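Local coordinates for protein glycoside hydrolase (Streptococcus pneumoniae serotype 4, PDB 6ORH) that probably acts as a family 29 alpha-L-fucosidase that removes fucose from host-derived carbohydrate antigens, at residues V82-A87 against P157-A162; D198-I201 against T207-R210; W224-P229 against E435-P440. The protein carries 2 engineered substitutions. All coordinates share one frame; numbering follows the deposited sequence.

Interaction 1 of 3, residues V82-A87 against P157-A162; sequences VLYPTA and PNYGNA
The phenol oxygen of Tyr159 meets Tyr84 and Pro85 while it is hydrogen-bonded to Asp104 OD2. Its nearest neighbour in 82-87 is the ring carbon CD2 of Tyr84, 3.7 Å from Tyr159 OH. The CB of Tyr84 follows, 4.0 Å from the same OH, so the hydroxyl sits beside the first part of the Tyr84 side chain, well away from that residue's own hydroxyl. The two tyrosine side chains cross at about a right angle, and apart from the hydroxyl the approach is loose: Tyr84 CD2 is 4.4 Å from Tyr159 CZ. Pro85 adds its CD atom, 4.4 Å from Tyr159 OH. In the Alpha-L-fucosidase barrel the contact joins two connecting loops. Residues 82-87 lie between strand 70-74 and helix 105-116, and residues 157-162 between helix 139-154 and strand 167-169. Pro85 is the centre of an inverse gamma turn, closed by Thr86 N donating to Tyr84 O at 2.8 Å, and the bend places Tyr84 and the proline side by side at Tyr159 OH. With Tyr84 CG between the backbone N and the carbonyl carbon (chi1 73°), the ring's far end reaches Glu152 OE1, to which Tyr84 OH is hydrogen-bonded, and Thr86 OG1 bonds to the same carboxylate oxygen. The Tyr84 side chain also lies on Gln149 and Ile153 of helix 139-154. Helix 105-116 flanks the Tyr159 ring through Leu106 and Leu107.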
loop_
_atom_site.group_PDB
_atom_site.type_symbol
_atom_site.label_atom_id
_atom_site.label_comp_id
_atom_site.label_asym_id
_atom_site.label_seq_id
_atom_site.Cartn_x
_atom_site.Cartn_y
_atom_site.Cartn_z
ATOM N N VAL A 82 -29.130 26.643 -0.204
ATOM C CA VAL A 82 -28.972 26.493 1.235
ATOM C C VAL A 82 -30.125 25.653 1.788
ATOM O O VAL A 82 -31.280 25.902 1.457
ATOM C CB VAL A 82 -28.841 27.881 1.883
ATOM C CG1 VAL A 82 -28.631 27.763 3.384
ATOM C CG2 VAL A 82 -27.686 28.671 1.249
ATOM N N LEU A 83 -29.828 24.639 2.618
ATOM C CA LEU A 83 -30.822 23.631 2.985
ATOM C C LEU A 83 -31.421 23.921 4.371
ATOM O O LEU A 83 -32.055 23.052 4.983
ATOM C CB LEU A 83 -30.153 22.248 2.925
ATOM C CG LEU A 83 -29.686 21.848 1.521
ATOM C CD1 LEU A 83 -28.946 20.523 1.588
ATOM C CD2 LEU A 83 -30.878 21.713 0.572
ATOM N N TYR A 84 -31.186 25.140 4.873
ATOM C CA TYR A 84 -31.874 25.632 6.064
ATOM C C TYR A 84 -32.342 27.041 5.713
ATOM O O TYR A 84 -31.808 27.657 4.799
ATOM C CB TYR A 84 -30.977 25.584 7.309
ATOM C CG TYR A 84 -29.875 26.617 7.350
ATOM C CD1 TYR A 84 -28.664 26.405 6.694
ATOM C CD2 TYR A 84 -30.048 27.838 8.012
ATOM C CE1 TYR A 84 -27.661 27.364 6.724
ATOM C CE2 TYR A 84 -29.052 28.806 8.039
ATOM C CZ TYR A 84 -27.855 28.577 7.375
ATOM O OH TYR A 84 -26.893 29.552 7.376
ATOM N N PRO A 85 -33.374 27.580 6.398
ATOM C CA PRO A 85 -33.907 28.909 6.080
ATOM C C PRO A 85 -33.065 30.104 6.524
ATOM O O PRO A 85 -33.438 30.904 7.389
ATOM C CB PRO A 85 -35.313 28.812 6.706
ATOM C CG PRO A 85 -35.087 27.967 7.912
ATOM C CD PRO A 85 -34.140 26.878 7.439
ATOM N N THR A 86 -31.897 30.226 5.901
ATOM C CA THR A 86 -30.981 31.310 6.189
ATOM C C THR A 86 -31.654 32.666 5.949
ATOM O O THR A 86 -32.499 32.804 5.064
ATOM C CB THR A 86 -29.743 31.188 5.282
ATOM O OG1 THR A 86 -28.840 32.257 5.527
ATOM C CG2 THR A 86 -30.060 31.067 3.800
ATOM N N ALA A 87 -31.196 33.659 6.719
ATOM C CA ALA A 87 -31.655 35.027 6.526
ATOM C C ALA A 87 -30.929 35.685 5.350
ATOM O O ALA A 87 -31.291 36.802 4.953
ATOM C CB ALA A 87 -31.428 35.827 7.790
ATOM N N PRO A 157 -29.028 26.995 19.443
ATOM C CA PRO A 157 -29.051 25.806 20.284
ATOM C C PRO A 157 -29.851 24.653 19.683
ATOM O O PRO A 157 -29.710 23.519 20.134
ATOM C CB PRO A 157 -29.630 26.298 21.631
ATOM C CG PRO A 157 -30.417 27.549 21.267
ATOM C CD PRO A 157 -29.656 28.164 20.099
ATOM N N ASN A 158 -30.671 24.925 18.664
ATOM C CA ASN A 158 -31.481 23.884 18.052
ATOM C C ASN A 158 -30.725 23.172 16.925
ATOM O O ASN A 158 -31.273 22.256 16.301
ATOM C CB ASN A 158 -32.766 24.456 17.467
ATOM C CG ASN A 158 -33.576 25.175 18.522
ATOM O OD1 ASN A 158 -34.018 24.550 19.478
ATOM N ND2 ASN A 158 -33.705 26.487 18.386
ATOM N N TYR A 159 -29.513 23.648 16.617
ATOM C CA TYR A 159 -28.702 22.966 15.610
ATOM C C TYR A 159 -27.549 22.245 16.286
ATOM O O TYR A 159 -27.088 22.686 17.328
ATOM C CB TYR A 159 -28.126 23.976 14.607
ATOM C CG TYR A 159 -29.116 24.663 13.703
ATOM C CD1 TYR A 159 -30.320 24.057 13.331
ATOM C CD2 TYR A 159 -28.816 25.922 13.185
ATOM C CE1 TYR A 159 -31.196 24.687 12.455
ATOM C CE2 TYR A 159 -29.690 26.561 12.310
ATOM C CZ TYR A 159 -30.872 25.937 11.941
ATOM O OH TYR A 159 -31.736 26.558 11.081
ATOM N N GLY A 160 -27.110 21.114 15.707
ATOM C CA GLY A 160 -26.034 20.358 16.318
ATOM C C GLY A 160 -26.609 19.268 17.207
ATOM O O GLY A 160 -27.830 19.105 17.275
ATOM N N ASN A 161 -25.703 18.582 17.900
ATOM C CA ASN A 161 -26.063 17.609 18.920
ATOM C C ASN A 161 -26.197 18.395 20.222
ATOM O O ASN A 161 -25.194 18.762 20.817
ATOM C CB ASN A 161 -24.978 16.535 18.999
ATOM C CG ASN A 161 -25.230 15.513 20.093
ATOM O OD1 ASN A 161 -26.310 15.495 20.664
ATOM N ND2 ASN A 161 -24.290 14.604 20.309
ATOM N N ALA A 162 -27.452 18.695 20.617
ATOM C CA ALA A 162 -27.714 19.532 21.795
ATOM C C ALA A 162 -26.936 20.839 21.709
ATOM O O ALA A 162 -26.246 21.216 22.654
ATOM C CB ALA A 162 -27.413 18.775 23.075
#

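Interaction 2 of 3, residues D198-I201 against T207-R210; sequences DCLI and TSIR
The peptide carbonyl of Ile201 receives a donor on each face: Ile209 N at 3.0 Å from Ile201 O, 37° out of the plane, and Thr207 OG1 from the opposite face, 2.9 Å from Ile201 O and 52° out of the plane. Neither donor lies on a lone pair, and the two bonds hold one oxygen between them. The amide of the same residue is taken by a side chain: Ile201 N donates to Ser208 OG at 3.1 Å, fairly straight at 161°. Ser208 OG in turn donates to a water, 2.7 Å from it, which gives its own hydrogens to Cys199 O and Asp198 OD1. Serine and water so link Ile201 N to Cys199 O and the Asp198 carboxylate. Leu200 and Ile209 cross at about a right angle, with Ile209 CD1 against Leu200 CB at 3.5 Å, tight packing; Ile201 CG2 meets Thr207 CG2 at 3.9 Å. Helix 13-21 flanks the leucine side, and helix 185-196 the Ile201 and Thr207 side. The nearest residues run in the same order, Leu200 by Ser208 and Ile201 by Ile209, with one backbone-to-backbone bond, where strands 200-202 and 209-211 follow one another without an intervening helix, consistent with neighbouring strands of a TIM barrel.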
loop_
_atom_site.group_PDB
_atom_site.type_symbol
_atom_site.label_atom_id
_atom_site.label_comp_id
_atom_site.label_asym_id
_atom_site.label_seq_id
_atom_site.Cartn_x
_atom_site.Cartn_y
_atom_site.Cartn_z
ATOM N N ASP A 198 -13.235 24.132 20.685
ATOM C CA ASP A 198 -12.208 23.460 19.904
ATOM C C ASP A 198 -12.820 22.518 18.861
ATOM O O ASP A 198 -12.158 21.574 18.440
ATOM C CB ASP A 198 -11.061 22.834 20.715
ATOM C CG ASP A 198 -9.761 22.764 19.900
ATOM O OD1 ASP A 198 -9.635 23.501 18.890
ATOM O OD2 ASP A 198 -8.885 21.954 20.241
ATOM N N CYS A 199 -14.039 22.840 18.407
ATOM C CA CYS A 199 -14.651 22.209 17.234
ATOM C C CYS A 199 -13.594 21.992 16.142
ATOM O O CYS A 199 -12.868 22.927 15.789
ATOM C CB CYS A 199 -15.733 23.133 16.691
ATOM S SG CYS A 199 -16.638 22.443 15.277
ATOM N N LEU A 200 -13.518 20.768 15.583
ATOM C CA LEU A 200 -12.548 20.466 14.545
ATOM C C LEU A 200 -12.902 21.187 13.244
ATOM O O LEU A 200 -14.072 21.374 12.943
ATOM C CB LEU A 200 -12.566 18.951 14.309
ATOM C CG LEU A 200 -12.187 18.117 15.529
ATOM C CD1 LEU A 200 -12.485 16.636 15.249
ATOM C CD2 LEU A 200 -10.713 18.304 15.832
ATOM N N ILE A 201 -11.882 21.549 12.445
ATOM C CA ILE A 201 -12.155 22.182 11.153
ATOM C C ILE A 201 -11.363 21.467 10.059
ATOM O O ILE A 201 -10.132 21.313 10.160
ATOM C CB ILE A 201 -11.782 23.684 11.202
ATOM C CG1 ILE A 201 -12.554 24.437 12.289
ATOM C CG2 ILE A 201 -11.966 24.301 9.815
ATOM C CD1 ILE A 201 -12.024 25.843 12.582
ATOM N N THR A 207 -5.547 23.761 9.798
ATOM C CA THR A 207 -6.544 23.490 10.830
ATOM C C THR A 207 -6.323 22.096 11.414
ATOM O O THR A 207 -5.345 21.420 11.109
ATOM C CB THR A 207 -7.950 23.720 10.261
ATOM O OG1 THR A 207 -8.029 22.961 9.043
ATOM C CG2 THR A 207 -8.209 25.180 9.965
ATOM N N SER A 208 -7.253 21.653 12.274
ATOM C CA SER A 208 -7.068 20.415 13.012
ATOM C C SER A 208 -7.280 19.180 12.147
ATOM O O SER A 208 -6.820 18.094 12.531
ATOM C CB SER A 208 -7.951 20.400 14.245
ATOM O OG SER A 208 -9.270 20.863 13.910
ATOM N N ILE A 209 -8.006 19.316 11.022
ATOM C CA ILE A 209 -8.220 18.226 10.073
ATOM C C ILE A 209 -7.721 18.647 8.688
ATOM O O ILE A 209 -8.015 19.751 8.262
ATOM C CB ILE A 209 -9.700 17.813 10.021
ATOM C CG1 ILE A 209 -10.249 17.522 11.429
ATOM C CG2 ILE A 209 -9.879 16.597 9.085
ATOM C CD1 ILE A 209 -11.691 17.045 11.456
ATOM N N ARG A 210 -6.996 17.755 7.989
ATOM C CA ARG A 210 -6.624 17.968 6.595
ATOM C C ARG A 210 -7.256 16.869 5.739
ATOM O O ARG A 210 -7.679 15.820 6.240
ATOM C CB ARG A 210 -5.089 17.899 6.430
ATOM C CG ARG A 210 -4.494 16.494 6.608
ATOM C CD ARG A 210 -2.994 16.564 6.323
ATOM N NE ARG A 210 -2.422 15.208 6.336
ATOM C CZ ARG A 210 -2.074 14.566 7.442
ATOM N NH1 ARG A 210 -2.227 15.153 8.627
ATOM N NH2 ARG A 210 -1.592 13.319 7.338
HETATM O O HOH W 1 -10.031 22.744 15.766
#

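Interaction 3 of 3, residues W224-P229 against E435-P440; sequences WQKVNP and ESQALP
One hydrogen bond and one amide-over-ring packing contact, both made by the side chain of Gln437, hold 224-229 to 435-440. In the polar part, Lys226 NZ donates to Gln437 OE1 at 3.0 Å, meeting the amide C=O at 126° and tilted somewhat from its plane. Lys226 starts with CG between the backbone N and the carbonyl carbon (chi1 53°) and is then fully extended, so it meets the likewise extended Gln437 from the opposite direction. Gln437 OE1 is also hydrogen-bonded to His7 NE2, while Pro246 O is hydrogen-bonded by both Lys226 NZ and Gln437 NE2. These bonds fix the rotation of the amide and would be expected to draw charge toward its oxygen. In the packing part, Gln437 NE2 lies over one face of Trp224, offset toward the rim, with the amide and ring planes only 22° apart. Gln437 NE2 is 3.7 Å from Trp224 CH2. Gln437 CD is close by, 3.8 Å from Trp224 CH2, and the contact falls on the benzo ring (CZ2, CZ3, CH2). Within 435-440 itself, Ser436 OG donates to Ala438 O at 2.7 Å, in the carbonyl plane, across the turn that presents Gln437. The contact joins the Alpha-L-fucosidase barrel to the F5/8 type C beta domain. Strand 226-227 pairs antiparallel with strand 250-259 on the barrel side. On the other, 435-440 leaves the end of strand 428-436, and Trp224 also packs on Ala392 of the adjacent strand 391-400.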
loop_
_atom_site.group_PDB
_atom_site.type_symbol
_atom_site.label_atom_id
_atom_site.label_comp_id
_atom_site.label_asym_id
_atom_site.label_seq_id
_atom_site.Cartn_x
_atom_site.Cartn_y
_atom_site.Cartn_z
ATOM N N TRP A 224 1.996 10.049 9.228
ATOM C CA TRP A 224 2.237 10.981 10.322
ATOM C C TRP A 224 1.033 11.913 10.437
ATOM O O TRP A 224 0.643 12.560 9.445
ATOM C CB TRP A 224 3.526 11.779 10.040
ATOM C CG TRP A 224 4.728 10.891 9.947
ATOM C CD1 TRP A 224 5.377 10.409 8.837
ATOM C CD2 TRP A 224 5.438 10.376 11.088
ATOM N NE1 TRP A 224 6.448 9.616 9.207
ATOM C CE2 TRP A 224 6.501 9.597 10.584
ATOM C CE3 TRP A 224 5.233 10.493 12.479
ATOM C CZ2 TRP A 224 7.369 8.904 11.433
ATOM C CZ3 TRP A 224 6.127 9.852 13.323
ATOM C CH2 TRP A 224 7.176 9.086 12.792
ATOM N N GLN A 225 0.405 11.935 11.619
ATOM C CA GLN A 225 -0.748 12.809 11.833
ATOM C C GLN A 225 -0.249 14.185 12.269
ATOM O O GLN A 225 -0.538 14.652 13.373
ATOM C CB GLN A 225 -1.695 12.184 12.873
ATOM C CG GLN A 225 -2.342 10.900 12.377
ATOM C CD GLN A 225 -3.457 11.123 11.380
ATOM O OE1 GLN A 225 -3.336 11.857 10.395
ATOM N NE2 GLN A 225 -4.596 10.474 11.618
ATOM N N LYS A 226 0.527 14.812 11.386
ATOM C CA LYS A 226 1.145 16.114 11.663
ATOM C C LYS A 226 1.643 16.665 10.326
ATOM O O LYS A 226 2.039 15.886 9.448
ATOM C CB LYS A 226 2.295 16.005 12.697
ATOM C CG LYS A 226 3.391 14.983 12.409
ATOM C CD LYS A 226 4.504 15.063 13.477
ATOM C CE LYS A 226 5.600 14.031 13.273
ATOM N NZ LYS A 226 6.696 14.184 14.288
ATOM N N VAL A 227 1.655 18.003 10.212
ATOM C CA VAL A 227 2.112 18.700 9.007
ATOM C C VAL A 227 2.648 20.057 9.434
ATOM O O VAL A 227 2.437 20.476 10.550
ATOM C CB VAL A 227 0.949 18.920 8.015
ATOM C CG1 VAL A 227 0.477 17.625 7.340
ATOM C CG2 VAL A 227 -0.208 19.704 8.616
ATOM N N ASN A 228 3.321 20.742 8.497
ATOM C CA ASN A 228 3.649 22.146 8.611
ATOM C C ASN A 228 2.617 22.921 7.791
ATOM O O ASN A 228 2.467 22.638 6.603
ATOM C CB ASN A 228 5.068 22.339 8.076
ATOM C CG ASN A 228 5.530 23.767 8.257
ATOM O OD1 ASN A 228 4.725 24.695 8.175
ATOM N ND2 ASN A 228 6.824 23.948 8.514
ATOM N N PRO A 229 1.846 23.846 8.403
ATOM C CA PRO A 229 0.759 24.529 7.704
ATOM C C PRO A 229 1.250 25.272 6.467
ATOM O O PRO A 229 0.492 25.471 5.522
ATOM C CB PRO A 229 0.179 25.537 8.703
ATOM C CG PRO A 229 0.628 25.028 10.059
ATOM C CD PRO A 229 1.897 24.236 9.824
ATOM N N GLU A 435 12.704 1.753 14.194
ATOM C CA GLU A 435 12.997 3.178 14.081
ATOM C C GLU A 435 11.932 3.988 14.821
ATOM O O GLU A 435 10.750 3.667 14.739
ATOM C CB GLU A 435 13.047 3.596 12.601
ATOM C CG GLU A 435 13.613 4.991 12.465
ATOM C CD GLU A 435 13.641 5.511 11.044
ATOM O OE1 GLU A 435 14.193 4.794 10.186
ATOM O OE2 GLU A 435 13.193 6.677 10.824
ATOM N N SER A 436 12.344 5.021 15.578
ATOM C CA SER A 436 11.420 5.821 16.351
ATOM C C SER A 436 12.040 7.187 16.608
ATOM O O SER A 436 13.255 7.279 16.853
ATOM C CB SER A 436 11.031 5.095 17.638
ATOM O OG SER A 436 10.009 5.763 18.337
ATOM N N GLN A 437 11.214 8.233 16.544
ATOM C CA GLN A 437 11.717 9.592 16.739
ATOM C C GLN A 437 12.071 9.881 18.191
ATOM O O GLN A 437 12.818 10.833 18.447
ATOM C CB GLN A 437 10.712 10.635 16.261
ATOM C CG GLN A 437 10.317 10.440 14.794
ATOM C CD GLN A 437 9.589 11.660 14.266
ATOM O OE1 GLN A 437 9.025 12.466 15.004
ATOM N NE2 GLN A 437 9.656 11.845 12.948
ATOM N N ALA A 438 11.515 9.078 19.116
ATOM C CA ALA A 438 11.756 9.239 20.543
ATOM C C ALA A 438 11.495 7.888 21.195
ATOM O O ALA A 438 11.091 6.946 20.513
ATOM C CB ALA A 438 10.857 10.296 21.134
ATOM N N LEU A 439 11.758 7.784 22.507
ATOM C CA LEU A 439 11.597 6.468 23.103
ATOM C C LEU A 439 10.160 5.992 22.891
ATOM O O LEU A 439 9.221 6.753 23.099
ATOM C CB LEU A 439 12.033 6.475 24.577
ATOM C CG LEU A 439 11.083 7.091 25.597
ATOM C CD1 LEU A 439 10.062 6.069 26.078
ATOM C CD2 LEU A 439 11.855 7.641 26.795
ATOM N N PRO A 440 9.946 4.741 22.416
ATOM C CA PRO A 440 8.597 4.312 22.049
ATOM C C PRO A 440 7.718 4.003 23.253
ATOM O O PRO A 440 8.230 3.501 24.261
ATOM C CB PRO A 440 8.791 3.070 21.175
ATOM C CG PRO A 440 10.210 2.583 21.469
ATOM C CD PRO A 440 10.978 3.777 22.004
#

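Overall arrangement
Interactions 1 and 2 both belong to the barrel domain but share no touching atoms; interaction 1 joins connecting loops, whereas interaction 2 lies at the starts of two strands. Interaction 3 is interdomain, across the chain centre from interaction 1. Interaction 2 is the most central, about 11 Å from the chain centre to its own; interactions 1 and 3 are peripheral though locally buried, and Gln437 is partly exposed. Chemistry follows place: a tyrosine hydroxyl against another tyrosine's ring, without a hydrogen bond between the segments; backbone and hydroxyl bonds where two strands begin; a lysine–amide hydrogen bond and packing of that amide over an indole. Interactions 2 and 3 meet through Arg210, whose NH2 lies 3.2 Å from Trp224 O, a probable hydrogen bond.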